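Local coordinates for putative mandelate racemase/muconate lactonizing enzyme (Bordetella bronchiseptica, PDB 3DDM), which is of unknown specific function but has the two-domain build of the enolase superfamily, an alpha/beta capping domain joined to a TIM-barrel domain, at residues A13-H18 / V76-L81; V45-G50 / A129-Q134; Q91-L96 / G119-L124; A123-A128 / W137-G142; A283-G286 / G290-P293. The protein carries 1 engineered substitution. All blocks are in the same frame, centred on the assembly; numbering follows the deposited sequence.

Contact 1: residues A13-H18 / V76-L81; sequences ARVRAH and VLAPLL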
# COMPACT_ATOMS: atom_id res chain seq x y z
N ALA A 13 5.05 21.75 15.59
CA ALA A 13 4.00 22.76 15.57
C ALA A 13 3.38 22.92 14.19
O ALA A 13 2.18 23.14 14.06
CB ALA A 13 4.57 24.08 16.04
N ARG A 14 4.22 22.83 13.16
CA ARG A 14 3.76 22.97 11.79
C ARG A 14 4.52 21.94 10.97
O ARG A 14 5.73 21.79 11.14
CB ARG A 14 4.04 24.38 11.28
CG ARG A 14 3.74 24.61 9.81
CD ARG A 14 3.89 26.09 9.43
NE ARG A 14 4.63 26.29 8.18
CZ ARG A 14 5.93 26.06 8.03
NH1 ARG A 14 6.67 25.63 9.05
NH2 ARG A 14 6.51 26.26 6.85
N VAL A 15 3.81 21.23 10.10
CA VAL A 15 4.43 20.20 9.27
C VAL A 15 3.95 20.34 7.83
O VAL A 15 2.77 20.12 7.53
CB VAL A 15 4.07 18.79 9.77
CG1 VAL A 15 4.72 17.74 8.89
CG2 VAL A 15 4.50 18.62 11.21
N ARG A 16 4.85 20.71 6.92
CA ARG A 16 4.46 20.88 5.53
C ARG A 16 5.23 19.98 4.58
O ARG A 16 6.38 19.62 4.82
CB ARG A 16 4.65 22.34 5.10
CG ARG A 16 3.99 23.34 6.04
CD ARG A 16 3.95 24.75 5.46
NE ARG A 16 3.04 24.85 4.32
CZ ARG A 16 2.58 26.01 3.82
NH1 ARG A 16 2.95 27.17 4.36
NH2 ARG A 16 1.76 25.99 2.78
N ALA A 17 4.57 19.60 3.49
CA ALA A 17 5.17 18.75 2.48
C ALA A 17 5.17 19.49 1.15
O ALA A 17 4.17 20.11 0.79
CB ALA A 17 4.39 17.46 2.35
N HIS A 18 6.29 19.43 0.43
CA HIS A 18 6.38 20.10 -0.86
C HIS A 18 6.73 19.08 -1.92
O HIS A 18 7.65 18.28 -1.74
CB HIS A 18 7.45 21.18 -0.83
CG HIS A 18 7.36 22.08 0.36
ND1 HIS A 18 8.09 21.87 1.51
CD2 HIS A 18 6.57 23.15 0.61
CE1 HIS A 18 7.76 22.77 2.42
NE2 HIS A 18 6.84 23.56 1.90
N VAL A 76 -2.67 13.21 7.57
CA VAL A 76 -2.72 12.12 8.54
C VAL A 76 -1.63 12.14 9.61
O VAL A 76 -1.92 12.01 10.80
CB VAL A 76 -2.68 10.77 7.81
CG1 VAL A 76 -2.41 9.63 8.79
CG2 VAL A 76 -4.00 10.55 7.09
N LEU A 77 -0.38 12.29 9.19
CA LEU A 77 0.72 12.29 10.14
C LEU A 77 0.92 13.63 10.85
O LEU A 77 1.28 13.65 12.02
CB LEU A 77 2.01 11.91 9.43
CG LEU A 77 1.99 10.59 8.65
CD1 LEU A 77 3.19 10.54 7.74
CD2 LEU A 77 1.97 9.42 9.61
N ALA A 78 0.69 14.74 10.15
CA ALA A 78 0.88 16.06 10.75
C ALA A 78 0.07 16.24 12.04
O ALA A 78 0.62 16.61 13.07
CB ALA A 78 0.53 17.16 9.74
N PRO A 79 -1.25 15.98 11.99
CA PRO A 79 -2.13 16.11 13.16
C PRO A 79 -1.65 15.27 14.34
O PRO A 79 -1.64 15.74 15.48
CB PRO A 79 -3.47 15.63 12.64
CG PRO A 79 -3.43 16.02 11.19
CD PRO A 79 -2.03 15.62 10.79
N LEU A 80 -1.25 14.03 14.08
CA LEU A 80 -0.76 13.18 15.16
C LEU A 80 0.46 13.87 15.78
O LEU A 80 0.55 14.06 16.99
CB LEU A 80 -0.34 11.81 14.62
CG LEU A 80 -1.45 10.86 14.18
CD1 LEU A 80 -0.82 9.60 13.62
CD2 LEU A 80 -2.34 10.53 15.36
N LEU A 81 1.39 14.25 14.91
CA LEU A 81 2.63 14.89 15.30
C LEU A 81 2.48 16.20 16.09
O LEU A 81 3.18 16.42 17.08
CB LEU A 81 3.46 15.13 14.04
CG LEU A 81 4.96 14.90 14.06
CD1 LEU A 81 5.29 13.52 14.64
CD2 LEU A 81 5.48 15.03 12.62
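V15 of the strand and A78 of the helix are the nearest backbone positions, with CA atoms 5.7 Å apart. Segment 13-18 starts strand 14-23, and segment 76-81 is the last part of helix 65-81. The helix is kinked at P79, whose ring nitrogen has no N-H to give to the turn before. The turn picks up again with a backbone bond from L81 N to L77 O, 3.0 Å.

V15 is the only strand residue that reaches the helix segment. Its CB meets A78 CB at 3.9 Å, so the small methyl of A78 lets the strand lie close. V15 CG2 touches L81 CD2 at 4.0 Å, and the two side chains cross at about a right angle. The V15 torsion (chi1 -180°) sets CG1 opposite the backbone N. CG2 then lies beside the backbone N, where it meets L81 CD2. No hydrogen bond joins the segments, and the contact is wholly apolar.

R14 and R16 point to the other side of the strand. There R16 CG lies over one face of the R14 guanidinium, near its rim, and R14 makes a salt bridge with E46. A classic bulge at the start of the strand sets A13 and R14 together opposite E46.

This is the helix-on-sheet layer of the N-terminal alpha/beta domain. V15 also packs on V73 of helix 65-81 and L120 of helix 110-131, while A17 N is hydrogen-bonded to E74. Strand 14-23 is an outer strand of the three-stranded antiparallel sheet and pairs with strand 37-46.

Contact 2: residues V45-G50 / A129-Q134; sequences VEDSDG and ARRAGQ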
# COMPACT_ATOMS: atom_id res chain seq x y z
N VAL A 45 9.60 20.07 9.26
CA VAL A 45 8.88 20.10 10.52
C VAL A 45 9.36 21.29 11.34
O VAL A 45 10.54 21.40 11.65
CB VAL A 45 9.14 18.84 11.35
CG1 VAL A 45 8.45 18.99 12.71
CG2 VAL A 45 8.63 17.61 10.61
N GLU A 46 8.44 22.19 11.67
CA GLU A 46 8.80 23.35 12.47
C GLU A 46 8.53 23.10 13.95
O GLU A 46 7.46 22.65 14.35
CB GLU A 46 8.03 24.60 12.04
CG GLU A 46 8.62 25.86 12.66
CD GLU A 46 7.80 27.09 12.37
OE1 GLU A 46 7.44 27.30 11.19
OE2 GLU A 46 7.53 27.87 13.32
N ASP A 47 9.54 23.42 14.75
CA ASP A 47 9.53 23.27 16.19
C ASP A 47 8.61 24.29 16.86
O ASP A 47 8.16 25.25 16.22
CB ASP A 47 10.95 23.48 16.70
CG ASP A 47 11.19 22.88 18.05
OD1 ASP A 47 12.36 22.95 18.51
OD2 ASP A 47 10.23 22.36 18.65
N SER A 48 8.34 24.09 18.14
CA SER A 48 7.51 25.01 18.91
C SER A 48 8.33 26.27 19.20
O SER A 48 7.78 27.31 19.56
CB SER A 48 7.09 24.36 20.23
OG SER A 48 8.23 24.00 20.99
N ASP A 49 9.65 26.17 19.04
CA ASP A 49 10.55 27.30 19.26
C ASP A 49 10.88 27.98 17.92
O ASP A 49 11.65 28.94 17.87
CB ASP A 49 11.85 26.86 19.93
CG ASP A 49 11.63 26.27 21.33
OD1 ASP A 49 10.59 26.58 21.96
OD2 ASP A 49 12.52 25.52 21.80
N GLY A 50 10.31 27.46 16.84
CA GLY A 50 10.58 28.02 15.53
C GLY A 50 11.68 27.30 14.78
O GLY A 50 11.92 27.57 13.61
N ALA A 129 19.45 17.48 15.60
CA ALA A 129 20.89 17.61 15.38
C ALA A 129 21.25 19.08 15.24
O ALA A 129 22.28 19.52 15.75
CB ALA A 129 21.30 16.84 14.14
N ARG A 130 20.41 19.83 14.53
CA ARG A 130 20.66 21.25 14.35
C ARG A 130 20.62 21.97 15.70
O ARG A 130 21.55 22.72 16.02
CB ARG A 130 19.62 21.86 13.41
CG ARG A 130 20.03 21.85 11.95
CD ARG A 130 18.85 21.54 11.05
NE ARG A 130 18.96 22.11 9.71
CZ ARG A 130 20.05 22.06 8.95
NH1 ARG A 130 21.15 21.45 9.38
NH2 ARG A 130 20.04 22.61 7.74
N ARG A 131 19.56 21.73 16.47
CA ARG A 131 19.43 22.37 17.77
C ARG A 131 20.63 22.09 18.65
O ARG A 131 21.05 22.95 19.43
CB ARG A 131 18.15 21.91 18.48
CG ARG A 131 16.87 22.53 17.92
CD ARG A 131 15.70 22.38 18.89
NE ARG A 131 16.07 22.84 20.23
CZ ARG A 131 15.39 23.74 20.94
NH1 ARG A 131 14.30 24.30 20.44
NH2 ARG A 131 15.81 24.09 22.16
N ALA A 132 21.20 20.90 18.52
CA ALA A 132 22.37 20.53 19.31
C ALA A 132 23.63 21.06 18.62
O ALA A 132 24.74 20.82 19.08
CB ALA A 132 22.46 19.02 19.46
N GLY A 133 23.43 21.78 17.51
CA GLY A 133 24.55 22.32 16.77
C GLY A 133 25.50 21.25 16.28
O GLY A 133 26.71 21.42 16.35
N GLN A 134 24.95 20.15 15.76
CA GLN A 134 25.78 19.05 15.27
C GLN A 134 25.39 18.47 13.92
O GLN A 134 24.22 18.51 13.52
CB GLN A 134 25.76 17.87 16.24
CG GLN A 134 26.33 18.10 17.61
CD GLN A 134 26.25 16.83 18.45
OE1 GLN A 134 25.17 16.42 18.88
NE2 GLN A 134 27.40 16.18 18.64
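R131 NH1 lies between the carboxylates of D47 and D49 and is hydrogen-bonded to both. The two aspartates sit in a type I turn from D47 to G50, just after strand 37-46. R131 is in the last turn of helix 110-131. The backbones stay well apart, with 10.1 Å between D47 CA and R131 CA, so the arginine and the two aspartate side chains bridge the gap.

The packed part is at D47, which is buried and rests on L127. R131 NH1 meets D47 OD1 on the syn side at 3.1 Å, with an N-H...O angle of 141°. The approach is tilted out of both the carboxylate and the guanidinium planes. R131 CD also rests on D47 OD1, at 3.4 Å. A chi1 of -159° turns the D47 carboxylate to the helix. D47 OD2 is used inside the turn, where it accepts a bond from S48 N at 2.6 Å.

The solvent side holds D49 and R131, both exposed, although their bond is the shorter. D49 OD2 takes R131 NH1 with its anti lone pair at 2.6 Å, close to the guanidinium plane. Both residues also touch a crystal neighbour, so their pose may owe something to the lattice. Past R131 the helix closes with a Schellman motif, in which G133 has positive phi.

One cation thus serves two anions. It probably offsets the repulsion between the neighbouring carboxylates, and it ties the turn to the helix end by charge rather than by apolar packing.

Contact 3: residues Q91-L96 / G119-L124; sequences QAFAHL and GLDIAL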
# COMPACT_ATOMS: atom_id res chain seq x y z
N GLN A 91 10.72 8.35 19.83
CA GLN A 91 9.40 8.25 20.43
C GLN A 91 8.30 8.70 19.46
O GLN A 91 7.23 8.10 19.40
CB GLN A 91 9.35 9.07 21.71
CG GLN A 91 8.00 9.06 22.39
CD GLN A 91 8.01 9.82 23.71
OE1 GLN A 91 8.59 9.36 24.69
NE2 GLN A 91 7.36 10.98 23.73
N ALA A 92 8.55 9.77 18.70
CA ALA A 92 7.57 10.26 17.74
C ALA A 92 7.41 9.21 16.64
O ALA A 92 6.34 9.05 16.06
CB ALA A 92 8.02 11.59 17.14
N PHE A 93 8.49 8.50 16.34
CA PHE A 93 8.44 7.48 15.32
C PHE A 93 7.52 6.35 15.78
O PHE A 93 6.61 5.94 15.06
CB PHE A 93 9.83 6.94 15.05
CG PHE A 93 9.85 5.80 14.09
CD1 PHE A 93 9.39 5.96 12.78
CD2 PHE A 93 10.32 4.54 14.49
CE1 PHE A 93 9.38 4.89 11.88
CE2 PHE A 93 10.32 3.46 13.59
CZ PHE A 93 9.85 3.64 12.29
N ALA A 94 7.77 5.85 16.98
CA ALA A 94 6.96 4.76 17.53
C ALA A 94 5.50 5.18 17.69
O ALA A 94 4.60 4.34 17.63
CB ALA A 94 7.54 4.31 18.87
N HIS A 95 5.26 6.46 17.91
CA HIS A 95 3.89 6.91 18.08
C HIS A 95 3.17 6.88 16.74
O HIS A 95 2.04 6.41 16.65
CB HIS A 95 3.86 8.32 18.67
CG HIS A 95 2.47 8.84 18.91
ND1 HIS A 95 1.95 9.92 18.23
CD2 HIS A 95 1.50 8.43 19.76
CE1 HIS A 95 0.72 10.15 18.64
NE2 HIS A 95 0.42 9.26 19.57
N LEU A 96 3.85 7.36 15.70
CA LEU A 96 3.26 7.41 14.36
C LEU A 96 2.96 6.05 13.78
O LEU A 96 1.94 5.88 13.11
CB LEU A 96 4.16 8.20 13.41
CG LEU A 96 4.22 9.70 13.69
CD1 LEU A 96 4.93 10.39 12.55
CD2 LEU A 96 2.81 10.27 13.85
N GLY A 119 10.23 9.89 6.17
CA GLY A 119 10.61 11.25 5.83
C GLY A 119 10.50 12.20 7.02
O GLY A 119 11.37 13.06 7.22
N LEU A 120 9.44 12.05 7.82
CA LEU A 120 9.24 12.90 8.99
C LEU A 120 10.25 12.61 10.09
O LEU A 120 10.59 13.50 10.88
CB LEU A 120 7.82 12.76 9.53
CG LEU A 120 6.77 13.54 8.74
CD1 LEU A 120 5.37 13.27 9.28
CD2 LEU A 120 7.10 15.02 8.82
N ASP A 121 10.75 11.37 10.16
CA ASP A 121 11.74 11.05 11.18
C ASP A 121 13.07 11.71 10.81
O ASP A 121 13.79 12.24 11.67
CB ASP A 121 11.94 9.54 11.31
CG ASP A 121 12.79 9.17 12.53
OD1 ASP A 121 14.00 8.87 12.36
OD2 ASP A 121 12.23 9.21 13.66
N ILE A 122 13.39 11.68 9.52
CA ILE A 122 14.62 12.29 9.02
C ILE A 122 14.62 13.78 9.37
O ILE A 122 15.67 14.34 9.70
CB ILE A 122 14.74 12.11 7.48
CG1 ILE A 122 15.05 10.65 7.14
CG2 ILE A 122 15.80 13.06 6.94
CD1 ILE A 122 15.09 10.36 5.65
N ALA A 123 13.46 14.41 9.31
CA ALA A 123 13.35 15.83 9.61
C ALA A 123 13.43 16.12 11.11
O ALA A 123 14.01 17.13 11.52
CB ALA A 123 12.04 16.38 9.04
N LEU A 124 12.84 15.25 11.93
CA LEU A 124 12.88 15.44 13.38
C LEU A 124 14.31 15.24 13.90
O LEU A 124 14.74 15.92 14.84
CB LEU A 124 11.92 14.47 14.07
CG LEU A 124 10.44 14.83 13.93
CD1 LEU A 124 9.59 13.73 14.52
CD2 LEU A 124 10.17 16.15 14.61
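D121 OD2 is hydrogen-bonded to S289 OG of the barrel domain, and it also packs against F93 of the neighbouring helix. Its contact there is with F93 CB, at 3.6 Å. The ring and carboxylate planes are 63° apart, and the two side chains cross at about a right angle. The F93 torsion (chi1 175°) carries the ring past D121, leaving CB as the atom that touches OD2. F93 and D121 are also the nearest backbone pair, with CA atoms 6.4 Å apart.

The segments belong to helices 89-98 and 110-131 of the N-terminal domain. They form an antiparallel helix pair, with axes 10.1 Å apart at closest and 162° between their directions. A92, one turn before L96, brings CB to L124 CD1 at 3.7 Å. L96 CD1 reaches L120 CD1 more loosely, at 4.4 Å. The apolar contacts make a buried strip along the pair, and the carboxylate lies beside it.

L120 and L124 also pack on V45 of strand 37-46, and L96 on L80 and L81 of helix 65-81. The F93 side chain also packs on I117 of helix 110-131.

Contact 4: residues A123-A128 / W137-G142; sequences ALCDLA and WAWLGG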
# COMPACT_ATOMS: atom_id res chain seq x y z
N ALA A 123 13.46 14.41 9.31
CA ALA A 123 13.35 15.83 9.61
C ALA A 123 13.43 16.12 11.11
O ALA A 123 14.01 17.13 11.52
CB ALA A 123 12.04 16.38 9.04
N LEU A 124 12.84 15.25 11.93
CA LEU A 124 12.88 15.44 13.38
C LEU A 124 14.31 15.24 13.90
O LEU A 124 14.74 15.92 14.84
CB LEU A 124 11.92 14.47 14.07
CG LEU A 124 10.44 14.83 13.93
CD1 LEU A 124 9.59 13.73 14.52
CD2 LEU A 124 10.17 16.15 14.61
N CYS A 125 15.03 14.31 13.29
CA CYS A 125 16.42 14.06 13.68
C CYS A 125 17.29 15.22 13.19
O CYS A 125 18.21 15.64 13.88
CB CYS A 125 16.94 12.75 13.08
SG CYS A 125 16.26 11.29 13.84
N ASP A 126 16.98 15.72 12.00
CA ASP A 126 17.71 16.84 11.42
C ASP A 126 17.49 18.04 12.36
O ASP A 126 18.42 18.77 12.69
CB ASP A 126 17.17 17.13 10.01
CG ASP A 126 17.82 18.33 9.36
OD1 ASP A 126 19.07 18.35 9.24
OD2 ASP A 126 17.08 19.25 8.96
N LEU A 127 16.25 18.22 12.80
CA LEU A 127 15.91 19.30 13.71
C LEU A 127 16.67 19.17 15.03
O LEU A 127 17.24 20.14 15.53
CB LEU A 127 14.40 19.29 13.99
CG LEU A 127 13.86 20.12 15.16
CD1 LEU A 127 14.35 21.55 15.07
CD2 LEU A 127 12.33 20.08 15.14
N ALA A 128 16.69 17.96 15.57
CA ALA A 128 17.37 17.69 16.83
C ALA A 128 18.88 17.90 16.72
O ALA A 128 19.50 18.42 17.65
CB ALA A 128 17.08 16.25 17.29
N TRP A 137 25.69 13.04 11.29
CA TRP A 137 26.58 11.92 11.55
C TRP A 137 27.13 11.89 12.99
O TRP A 137 27.24 10.83 13.60
CB TRP A 137 27.73 11.90 10.54
CG TRP A 137 28.78 12.97 10.70
CD1 TRP A 137 28.88 14.15 10.00
CD2 TRP A 137 29.91 12.93 11.58
NE1 TRP A 137 30.01 14.83 10.39
CE2 TRP A 137 30.66 14.11 11.35
CE3 TRP A 137 30.37 12.02 12.54
CZ2 TRP A 137 31.84 14.39 12.04
CZ3 TRP A 137 31.55 12.30 13.23
CH2 TRP A 137 32.27 13.48 12.97
N ALA A 138 27.45 13.06 13.54
CA ALA A 138 27.98 13.14 14.90
C ALA A 138 26.88 12.83 15.91
O ALA A 138 27.10 12.12 16.89
CB ALA A 138 28.56 14.52 15.16
N TRP A 139 25.69 13.39 15.65
CA TRP A 139 24.52 13.19 16.49
C TRP A 139 24.20 11.68 16.61
O TRP A 139 23.92 11.18 17.70
CB TRP A 139 23.35 13.91 15.85
CG TRP A 139 22.12 13.96 16.67
CD1 TRP A 139 21.84 14.83 17.67
CD2 TRP A 139 20.94 13.17 16.48
NE1 TRP A 139 20.55 14.66 18.11
CE2 TRP A 139 19.97 13.64 17.39
CE3 TRP A 139 20.60 12.11 15.62
CZ2 TRP A 139 18.68 13.09 17.47
CZ3 TRP A 139 19.31 11.57 15.69
CH2 TRP A 139 18.37 12.06 16.62
N LEU A 140 24.24 10.98 15.48
CA LEU A 140 23.98 9.54 15.46
C LEU A 140 25.11 8.77 16.15
O LEU A 140 25.16 7.54 16.10
CB LEU A 140 23.85 9.07 14.01
CG LEU A 140 22.68 9.64 13.21
CD1 LEU A 140 22.86 9.35 11.72
CD2 LEU A 140 21.38 9.06 13.74
N GLY A 141 26.03 9.49 16.79
CA GLY A 141 27.13 8.83 17.46
C GLY A 141 28.27 8.36 16.57
O GLY A 141 28.96 7.40 16.90
N GLY A 142 28.48 9.03 15.45
CA GLY A 142 29.57 8.65 14.56
C GLY A 142 30.87 9.32 14.94
O GLY A 142 30.87 10.28 15.72
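The W139 indole reaches across to C125 and A128, which lie one helical turn apart on helix 110-131. Its torsions explain the reach. A chi1 of -172° extends the side chain away from its own backbone N, and chi2 of 82° turns the ring roughly across the side-chain axis. The six-membered ring then leads toward helix 110-131.

C125 meets the far end of that ring. Its rotamer swings SG to CH2 and CZ3 of W139, with SG 3.6 Å from CH2. The sulfur lies 4.5 Å from the ring centroid, 63° off the normal. This is an oblique sulfur-aromatic contact. The C125 carbonyl O sits over the centre of one ring face, 4.3 Å above the plane. A128 puts its CB against W139 CZ2 at 3.5 Å, also obliquely.

Helix 136-139 is short, and its end fits a Schellman motif. G141 has positive phi there, and G142 N bonds to W137 O at 2.9 Å. The two helices follow each other closely in the chain, and W139 packs the second against the first. L140, the next residue, packs instead on F288 and L292 of helix 287-300 in the barrel domain.

No hydrogen bond crosses the contact. It probably rests on dispersion, with some contribution from the sulfur beside the ring, which suits the buried C125 and leaves the indole partly exposed.

Contact 5: residues A283-G286 / G290-P293; sequences AKWG and GCLP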
# COMPACT_ATOMS: atom_id res chain seq x y z
N ALA A 283 14.83 6.50 3.79
CA ALA A 283 13.75 7.40 3.37
C ALA A 283 12.48 6.59 3.02
O ALA A 283 11.39 7.15 2.85
CB ALA A 283 14.18 8.23 2.17
N LYS A 284 12.64 5.28 2.91
CA LYS A 284 11.52 4.40 2.60
C LYS A 284 10.92 3.88 3.89
O LYS A 284 9.70 3.82 4.03
CB LYS A 284 12.00 3.23 1.74
CG LYS A 284 11.23 3.06 0.44
CD LYS A 284 11.80 1.94 -0.41
CE LYS A 284 10.81 1.47 -1.44
NZ LYS A 284 11.22 0.19 -2.08
N TRP A 285 11.78 3.51 4.85
CA TRP A 285 11.31 3.01 6.14
C TRP A 285 12.17 3.35 7.36
O TRP A 285 13.40 3.42 7.30
CB TRP A 285 11.12 1.49 6.10
CG TRP A 285 10.73 0.97 7.46
CD1 TRP A 285 9.48 0.98 8.01
CD2 TRP A 285 11.62 0.53 8.50
NE1 TRP A 285 9.53 0.58 9.33
CE2 TRP A 285 10.83 0.30 9.66
CE3 TRP A 285 13.01 0.31 8.57
CZ2 TRP A 285 11.38 -0.14 10.87
CZ3 TRP A 285 13.56 -0.12 9.78
CH2 TRP A 285 12.74 -0.34 10.91
N GLY A 286 11.49 3.56 8.49
CA GLY A 286 12.14 3.83 9.75
C GLY A 286 12.90 5.12 9.96
O GLY A 286 12.95 5.64 11.08
N GLY A 290 14.62 4.20 13.03
CA GLY A 290 14.51 2.79 12.69
C GLY A 290 15.76 2.16 12.09
O GLY A 290 16.15 1.06 12.49
N CYS A 291 16.40 2.84 11.15
CA CYS A 291 17.56 2.28 10.47
C CYS A 291 18.90 2.25 11.20
O CYS A 291 19.72 1.39 10.90
CB CYS A 291 17.73 2.95 9.11
SG CYS A 291 16.33 2.68 7.97
N LEU A 292 19.13 3.17 12.12
CA LEU A 292 20.41 3.16 12.84
C LEU A 292 20.57 1.81 13.55
O LEU A 292 21.59 1.12 13.35
CB LEU A 292 20.49 4.31 13.85
CG LEU A 292 21.78 4.42 14.69
CD1 LEU A 292 23.01 4.53 13.77
CD2 LEU A 292 21.68 5.65 15.63
N PRO A 293 19.57 1.41 14.36
CA PRO A 293 19.65 0.13 15.08
C PRO A 293 19.91 -1.03 14.13
O PRO A 293 20.82 -1.83 14.37
CB PRO A 293 18.29 0.03 15.75
CG PRO A 293 17.95 1.46 16.03
CD PRO A 293 18.35 2.14 14.74
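G286, just ahead of helix 287-300, lies 3.9 Å (CA to CA) from G290 in the first turn. This is a loop-to-helix junction of the TIM-barrel domain. Segment 283-286 ends the loop that follows barrel strand 275-278, and segment 290-293 lies in the first turns of the helix after it. G286 has positive phi, and neither glycine has a side chain to hold the two backbones apart. G290 N donates to G286 O at 2.9 Å, with an N-H...O angle of 149°. This is a first-turn bond of the helix, and the donor lies above the carbonyl plane.

W285 supplies the aromatic part. A chi1 of 176° swings the indole away from the backbone N, and the six-membered ring comes round to the helix start. W285 CZ3 lies 3.9 Å from G290 C. C291 puts its sulfur obliquely to the same ring, with SG 5.2 Å from the centroid and 61° off the normal. C291 SG also touches W285 O, at 3.1 Å, and L282 and L322 pack on C291.

K284 turns its end away from the helix. It has a salt bridge with E258, a cation-pi contact with W58 and a hydrogen bond to Q106 O of the second subunit. W285 NE1 has a weak bond to E97, and W285 also packs on A114, so the N-terminal domain covers this junction. Between the W285 and C291 side chains the closest atoms are W285 CE3 and C291 SG, 4.1 Å.

Overall arrangement
Contacts 1 to 4 all lie in the N-terminal domain, and contact 5 lies in the barrel domain. Helix 110-131 runs through contacts 2, 3 and 4, and its L120 also meets V15 of contact 1. Contacts 1 and 2 share the antiparallel sheet, their centres about 16 Å apart, and their segments alternate along the chain. Contact 1 precedes contact 3, and contacts 3 and 4 share A123 and L124. Contact 5 comes last, its centre about 10 Å from that of contact 3 and 13 Å from that of contact 4. Helix 110-131 thus ties the sheet to the smaller helices, while F93 with G286 and L140 with L292 pack that domain on the barrel.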